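Local coordinates for protein N-ACETYLMURAMOYL-L-ALANINE AMIDASE CwlV (Paenibacillus polymyxa, PDB 1JWQ) that probably hydrolyses, through this zinc-binding catalytic domain, the amide bond between N-acetylmuramic acid and L-alanine in bacterial cell-wall peptidoglycan, at residues A[24-29]-A[144-149]; A[116-121]-A[152-157]. All coordinates share one frame; numbering follows the deposited sequence.

Interaction 1 (A[24-29]-A[144-149]). With ZN (zinc ion), chain B.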
loop_
_atom_site.group_PDB
_atom_site.type_symbol
_atom_site.label_atom_id
_atom_site.label_comp_id
_atom_site.label_asym_id
_atom_site.label_seq_id
_atom_site.Cartn_x
_atom_site.Cartn_y
_atom_site.Cartn_z
ATOM N N ASN A 24 17.885 4.305 -3.280
ATOM C CA ASN A 24 16.587 4.235 -2.612
ATOM C C ASN A 24 16.160 2.805 -2.300
ATOM O O ASN A 24 16.413 1.885 -3.078
ATOM C CB ASN A 24 15.507 4.885 -3.479
ATOM C CG ASN A 24 15.804 6.332 -3.800
ATOM O OD1 ASN A 24 15.910 6.709 -4.966
ATOM N ND2 ASN A 24 15.934 7.154 -2.767
ATOM N N TYR A 25 15.499 2.636 -1.159
ATOM C CA TYR A 25 14.999 1.333 -0.718
ATOM C C TYR A 25 13.480 1.365 -0.710
ATOM O O TYR A 25 12.882 2.370 -0.343
ATOM C CB TYR A 25 15.471 1.026 0.705
ATOM C CG TYR A 25 16.923 0.640 0.832
ATOM C CD1 TYR A 25 17.609 0.835 2.032
ATOM C CD2 TYR A 25 17.607 0.045 -0.231
ATOM C CE1 TYR A 25 18.936 0.449 2.174
ATOM C CE2 TYR A 25 18.937 -0.347 -0.100
ATOM C CZ TYR A 25 19.593 -0.142 1.104
ATOM O OH TYR A 25 20.907 -0.529 1.241
ATOM N N GLU A 26 12.859 0.259 -1.099
ATOM C CA GLU A 26 11.404 0.183 -1.111
ATOM C C GLU A 26 10.816 0.423 0.283
ATOM O O GLU A 26 9.784 1.079 0.422
ATOM C CB GLU A 26 10.955 -1.191 -1.617
ATOM C CG GLU A 26 9.449 -1.402 -1.564
ATOM C CD GLU A 26 9.057 -2.849 -1.758
ATOM O OE1 GLU A 26 7.870 -3.176 -1.534
ATOM O OE2 GLU A 26 9.934 -3.660 -2.137
ATOM N N LYS A 27 11.467 -0.114 1.314
ATOM C CA LYS A 27 10.971 0.046 2.680
ATOM C C LYS A 27 10.776 1.508 3.049
ATOM O O LYS A 27 9.850 1.858 3.787
ATOM C CB LYS A 27 11.923 -0.613 3.691
ATOM C CG LYS A 27 13.306 0.020 3.783
ATOM C CD LYS A 27 14.081 -0.526 4.982
ATOM C CE LYS A 27 15.427 0.178 5.150
ATOM N NZ LYS A 27 16.126 -0.235 6.414
ATOM N N THR A 28 11.658 2.356 2.532
ATOM C CA THR A 28 11.615 3.792 2.789
ATOM C C THR A 28 10.363 4.384 2.153
ATOM O O THR A 28 9.646 5.169 2.775
ATOM C CB THR A 28 12.859 4.476 2.192
ATOM O OG1 THR A 28 14.034 3.789 2.640
ATOM C CG2 THR A 28 12.933 5.931 2.626
ATOM N N PHE A 29 10.115 4.009 0.902
ATOM C CA PHE A 29 8.937 4.478 0.185
ATOM C C PHE A 29 7.661 4.008 0.883
ATOM O O PHE A 29 6.741 4.793 1.101
ATOM C CB PHE A 29 8.946 3.944 -1.250
ATOM C CG PHE A 29 7.672 4.215 -2.009
ATOM C CD1 PHE A 29 7.404 5.477 -2.521
ATOM C CD2 PHE A 29 6.729 3.205 -2.188
ATOM C CE1 PHE A 29 6.216 5.736 -3.202
ATOM C CE2 PHE A 29 5.541 3.451 -2.868
ATOM C CZ PHE A 29 5.283 4.724 -3.377
ATOM N N GLY A 144 4.500 1.502 -7.947
ATOM C CA GLY A 144 5.240 1.700 -9.178
ATOM C C GLY A 144 6.509 0.876 -9.134
ATOM O O GLY A 144 6.780 0.218 -8.128
ATOM N N TYR A 145 7.294 0.915 -10.207
ATOM C CA TYR A 145 8.535 0.142 -10.280
ATOM C C TYR A 145 9.782 0.938 -9.940
ATOM O O TYR A 145 10.071 1.956 -10.563
ATOM C CB TYR A 145 8.690 -0.465 -11.680
ATOM C CG TYR A 145 7.796 -1.655 -11.908
ATOM C CD1 TYR A 145 8.313 -2.949 -11.893
ATOM C CD2 TYR A 145 6.422 -1.490 -12.088
ATOM C CE1 TYR A 145 7.481 -4.058 -12.053
ATOM C CE2 TYR A 145 5.582 -2.586 -12.243
ATOM C CZ TYR A 145 6.116 -3.865 -12.225
ATOM O OH TYR A 145 5.278 -4.944 -12.379
ATOM N N LEU A 146 10.524 0.454 -8.947
ATOM C CA LEU A 146 11.754 1.100 -8.518
ATOM C C LEU A 146 12.903 0.699 -9.434
ATOM O O LEU A 146 14.003 1.236 -9.332
ATOM C CB LEU A 146 12.090 0.692 -7.082
ATOM C CG LEU A 146 11.051 1.110 -6.040
ATOM C CD1 LEU A 146 11.500 0.661 -4.655
ATOM C CD2 LEU A 146 10.880 2.623 -6.079
ATOM N N SER A 147 12.634 -0.259 -10.317
ATOM C CA SER A 147 13.631 -0.757 -11.260
ATOM C C SER A 147 13.698 0.089 -12.530
ATOM O O SER A 147 14.558 -0.124 -13.387
ATOM C CB SER A 147 13.323 -2.218 -11.612
ATOM O OG SER A 147 11.932 -2.416 -11.780
ATOM N N ASN A 148 12.776 1.039 -12.650
ATOM C CA ASN A 148 12.734 1.946 -13.792
ATOM C C ASN A 148 13.257 3.288 -13.287
ATOM O O ASN A 148 12.758 3.822 -12.303
ATOM C CB ASN A 148 11.298 2.081 -14.314
ATOM C CG ASN A 148 11.162 3.132 -15.399
ATOM O OD1 ASN A 148 11.075 4.326 -15.116
ATOM N ND2 ASN A 148 11.149 2.690 -16.654
ATOM N N ALA A 149 14.273 3.819 -13.957
ATOM C CA ALA A 149 14.885 5.080 -13.549
ATOM C C ALA A 149 13.909 6.233 -13.339
ATOM O O ALA A 149 13.909 6.868 -12.282
ATOM C CB ALA A 149 15.955 5.489 -14.557
HETATM ZN ZN ZN B . 7.436 -5.164 -1.411
HETATM O O HOH W 1 7.124 -5.325 -3.402
HETATM O O HOH W 2 7.054 -7.382 -1.533
#
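A buried apolar touch between Leu146 and the backbone side of Glu26 joins the start of helix 26-42 to the turn after strand 138-145, beside the zinc site of this open alpha-beta-alpha domain. One methyl does the work: CD1 of Leu146 lies 3.6 Å from CA of Glu26 and equally far from its CB. The methyl thus meets the aliphatic root of the glutamate, while the carboxylate runs on to the metal. With CG anti to the backbone N (chi1 176°) and the chain extended beyond it, Glu26 reaches the zinc ion, which its OE1 binds at 2.0 Å. OE2 stays 3.0 Å from the same zinc ion and accepts a hydrogen bond from the backbone N of Ala17, so one carboxylate oxygen serves the metal and the other the protein. His10 and His80 supply the remaining protein ligands, and two waters complete the coordination. Tyr25 holds the N-cap position of the helix, and the type I turn from Tyr145 to Asn148 presents Leu146, whose side chain also rests on Ala81, Glu152 and Leu155. The chemistry therefore divides along one residue: apolar packing borders the base of Glu26, while the metal bond and the hydrogen bond from Ala17 fix the direction of its carboxylate.

Interaction 2 (A[116-121]-A[152-157]); sequences TGLTDR and EATLFD
The backbone leaves helix 102-116 at Gly117, with phi at 70°, and runs through Leu118 and Thr119 into edge strand 120-125, with Leu118 facing the end of helix 149-155. This helix-to-strand connection belongs to the open alpha-beta-alpha fold, and the exit from the helix is an ST turn: OG1 of Thr116 accepts a hydrogen bond from the backbone N of Leu118 at 3.1 Å, nearly straight at 166°. The same OG1 is also hydrogen-bonded to Thr92 and to the carbonyl of Ala113, tying the helix end to neighbouring strand 92-96. Just past this turn, Leu118 directs its side chain at the short helix. With CG anti to the carbonyl carbon (chi1 -53°), the branch extends toward that helix, where its two methyls meet successive residues. CD2 makes the looser approach, 4.4 Å from CG2 of Thr154, at the partly exposed margin. The threonine hydroxyl takes no part in this apolar touch, since OG1 of Thr154 is hydrogen-bonded to the carbonyl of Lys150, one helical turn back. Leu155 lies deeper, and its side chain and that of Leu118 cross obliquely. It also packs on Phe29 and Phe160, so Leu118 joins the outer side of a cluster that reaches helices 26-42 and 158-176. The closest approach between the two segments is a single methyl pair, CD1 of Leu118 against CD1 of Leu155 at 3.9 Å.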
loop_
_atom_site.group_PDB
_atom_site.type_symbol
_atom_site.label_atom_id
_atom_site.label_comp_id
_atom_site.label_asym_id
_atom_site.label_seq_id
_atom_site.Cartn_x
_atom_site.Cartn_y
_atom_site.Cartn_z
ATOM N N THR A 116 -1.659 7.853 -9.190
ATOM C CA THR A 116 -0.246 7.657 -9.499
ATOM C C THR A 116 0.076 8.253 -10.865
ATOM O O THR A 116 1.192 8.718 -11.105
ATOM C CB THR A 116 0.154 6.164 -9.523
ATOM O OG1 THR A 116 -0.393 5.534 -10.687
ATOM C CG2 THR A 116 -0.350 5.453 -8.272
ATOM N N GLY A 117 -0.913 8.238 -11.755
ATOM C CA GLY A 117 -0.710 8.771 -13.090
ATOM C C GLY A 117 0.225 7.891 -13.896
ATOM O O GLY A 117 0.641 8.257 -14.994
ATOM N N LEU A 118 0.563 6.729 -13.348
ATOM C CA LEU A 118 1.452 5.795 -14.026
ATOM C C LEU A 118 0.611 4.818 -14.839
ATOM O O LEU A 118 -0.620 4.842 -14.769
ATOM C CB LEU A 118 2.295 5.036 -13.002
ATOM C CG LEU A 118 3.066 5.910 -12.005
ATOM C CD1 LEU A 118 3.760 5.018 -10.982
ATOM C CD2 LEU A 118 4.082 6.776 -12.744
ATOM N N THR A 119 1.266 3.960 -15.611
ATOM C CA THR A 119 0.527 3.007 -16.421
ATOM C C THR A 119 -0.341 2.123 -15.537
ATOM O O THR A 119 0.141 1.512 -14.583
ATOM C CB THR A 119 1.466 2.126 -17.254
ATOM O OG1 THR A 119 2.224 2.955 -18.143
ATOM C CG2 THR A 119 0.663 1.115 -18.068
ATOM N N ASP A 120 -1.627 2.075 -15.864
ATOM C CA ASP A 120 -2.586 1.283 -15.110
ATOM C C ASP A 120 -2.457 -0.194 -15.447
ATOM O O ASP A 120 -2.931 -0.646 -16.490
ATOM C CB ASP A 120 -4.002 1.764 -15.419
ATOM C CG ASP A 120 -5.060 0.994 -14.666
ATOM O OD1 ASP A 120 -6.252 1.308 -14.843
ATOM O OD2 ASP A 120 -4.705 0.076 -13.897
ATOM N N ARG A 121 -1.820 -0.948 -14.557
ATOM C CA ARG A 121 -1.642 -2.375 -14.778
ATOM C C ARG A 121 -2.810 -3.184 -14.209
ATOM O O ARG A 121 -2.782 -4.414 -14.200
ATOM C CB ARG A 121 -0.316 -2.838 -14.174
ATOM C CG ARG A 121 0.916 -2.157 -14.777
ATOM C CD ARG A 121 2.175 -2.659 -14.088
ATOM N NE ARG A 121 2.319 -4.097 -14.276
ATOM C CZ ARG A 121 3.119 -4.659 -15.174
ATOM N NH1 ARG A 121 3.866 -3.900 -15.969
ATOM N NH2 ARG A 121 3.147 -5.980 -15.296
ATOM N N GLU A 152 11.257 5.359 -10.525
ATOM C CA GLU A 152 11.832 5.379 -9.182
ATOM C C GLU A 152 11.887 6.823 -8.684
ATOM O O GLU A 152 11.510 7.114 -7.550
ATOM C CB GLU A 152 13.251 4.803 -9.174
ATOM C CG GLU A 152 13.899 4.852 -7.796
ATOM C CD GLU A 152 15.389 4.591 -7.820
ATOM O OE1 GLU A 152 15.984 4.498 -6.727
ATOM O OE2 GLU A 152 15.969 4.487 -8.921
ATOM N N ALA A 153 12.373 7.724 -9.534
ATOM C CA ALA A 153 12.466 9.136 -9.168
ATOM C C ALA A 153 11.081 9.664 -8.809
ATOM O O ALA A 153 10.910 10.384 -7.823
ATOM C CB ALA A 153 13.047 9.941 -10.329
ATOM N N THR A 154 10.094 9.295 -9.613
ATOM C CA THR A 154 8.722 9.722 -9.389
ATOM C C THR A 154 8.178 9.216 -8.055
ATOM O O THR A 154 7.556 9.971 -7.312
ATOM C CB THR A 154 7.806 9.230 -10.524
ATOM O OG1 THR A 154 8.192 9.860 -11.752
ATOM C CG2 THR A 154 6.354 9.559 -10.225
ATOM N N LEU A 155 8.409 7.942 -7.749
ATOM C CA LEU A 155 7.910 7.389 -6.495
ATOM C C LEU A 155 8.506 8.090 -5.280
ATOM O O LEU A 155 7.878 8.145 -4.223
ATOM C CB LEU A 155 8.174 5.879 -6.417
ATOM C CG LEU A 155 6.937 5.012 -6.704
ATOM C CD1 LEU A 155 6.479 5.229 -8.140
ATOM C CD2 LEU A 155 7.260 3.545 -6.460
ATOM N N PHE A 156 9.715 8.627 -5.422
ATOM C CA PHE A 156 10.330 9.328 -4.307
ATOM C C PHE A 156 10.150 10.834 -4.390
ATOM O O PHE A 156 10.832 11.591 -3.700
ATOM C CB PHE A 156 11.808 8.961 -4.175
ATOM C CG PHE A 156 12.030 7.637 -3.506
ATOM C CD1 PHE A 156 11.912 6.452 -4.220
ATOM C CD2 PHE A 156 12.285 7.574 -2.142
ATOM C CE1 PHE A 156 12.040 5.218 -3.582
ATOM C CE2 PHE A 156 12.415 6.346 -1.493
ATOM C CZ PHE A 156 12.291 5.168 -2.215
ATOM N N ASP A 157 9.218 11.260 -5.234
ATOM C CA ASP A 157 8.905 12.675 -5.379
ATOM C C ASP A 157 7.813 12.987 -4.359
ATOM O O ASP A 157 6.786 12.308 -4.308
ATOM C CB ASP A 157 8.409 12.973 -6.798
ATOM C CG ASP A 157 7.965 14.418 -6.972
ATOM O OD1 ASP A 157 6.823 14.751 -6.584
ATOM O OD2 ASP A 157 8.764 15.224 -7.488
#

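Helix 149-155 and the turn leading into it connect the two contacts, whose centres lie about 10 Å apart. Interaction 1 is the buried one, at the metal end of the sheet; interaction 2 is only partly buried and lies nearer its edge strand 120-125. Leu155 is shared by the surroundings of both, a member of interaction 2 that also borders interaction 1. Phe156 extends the junction, its CZ lying 3.5 Å from CB of Asn24. A leucine methyl is central to each contact, but in interaction 1 the partner also carries a metal-bound carboxylate, whereas in interaction 2 hydrogen bonds merely shape the segments that bring the methyls together.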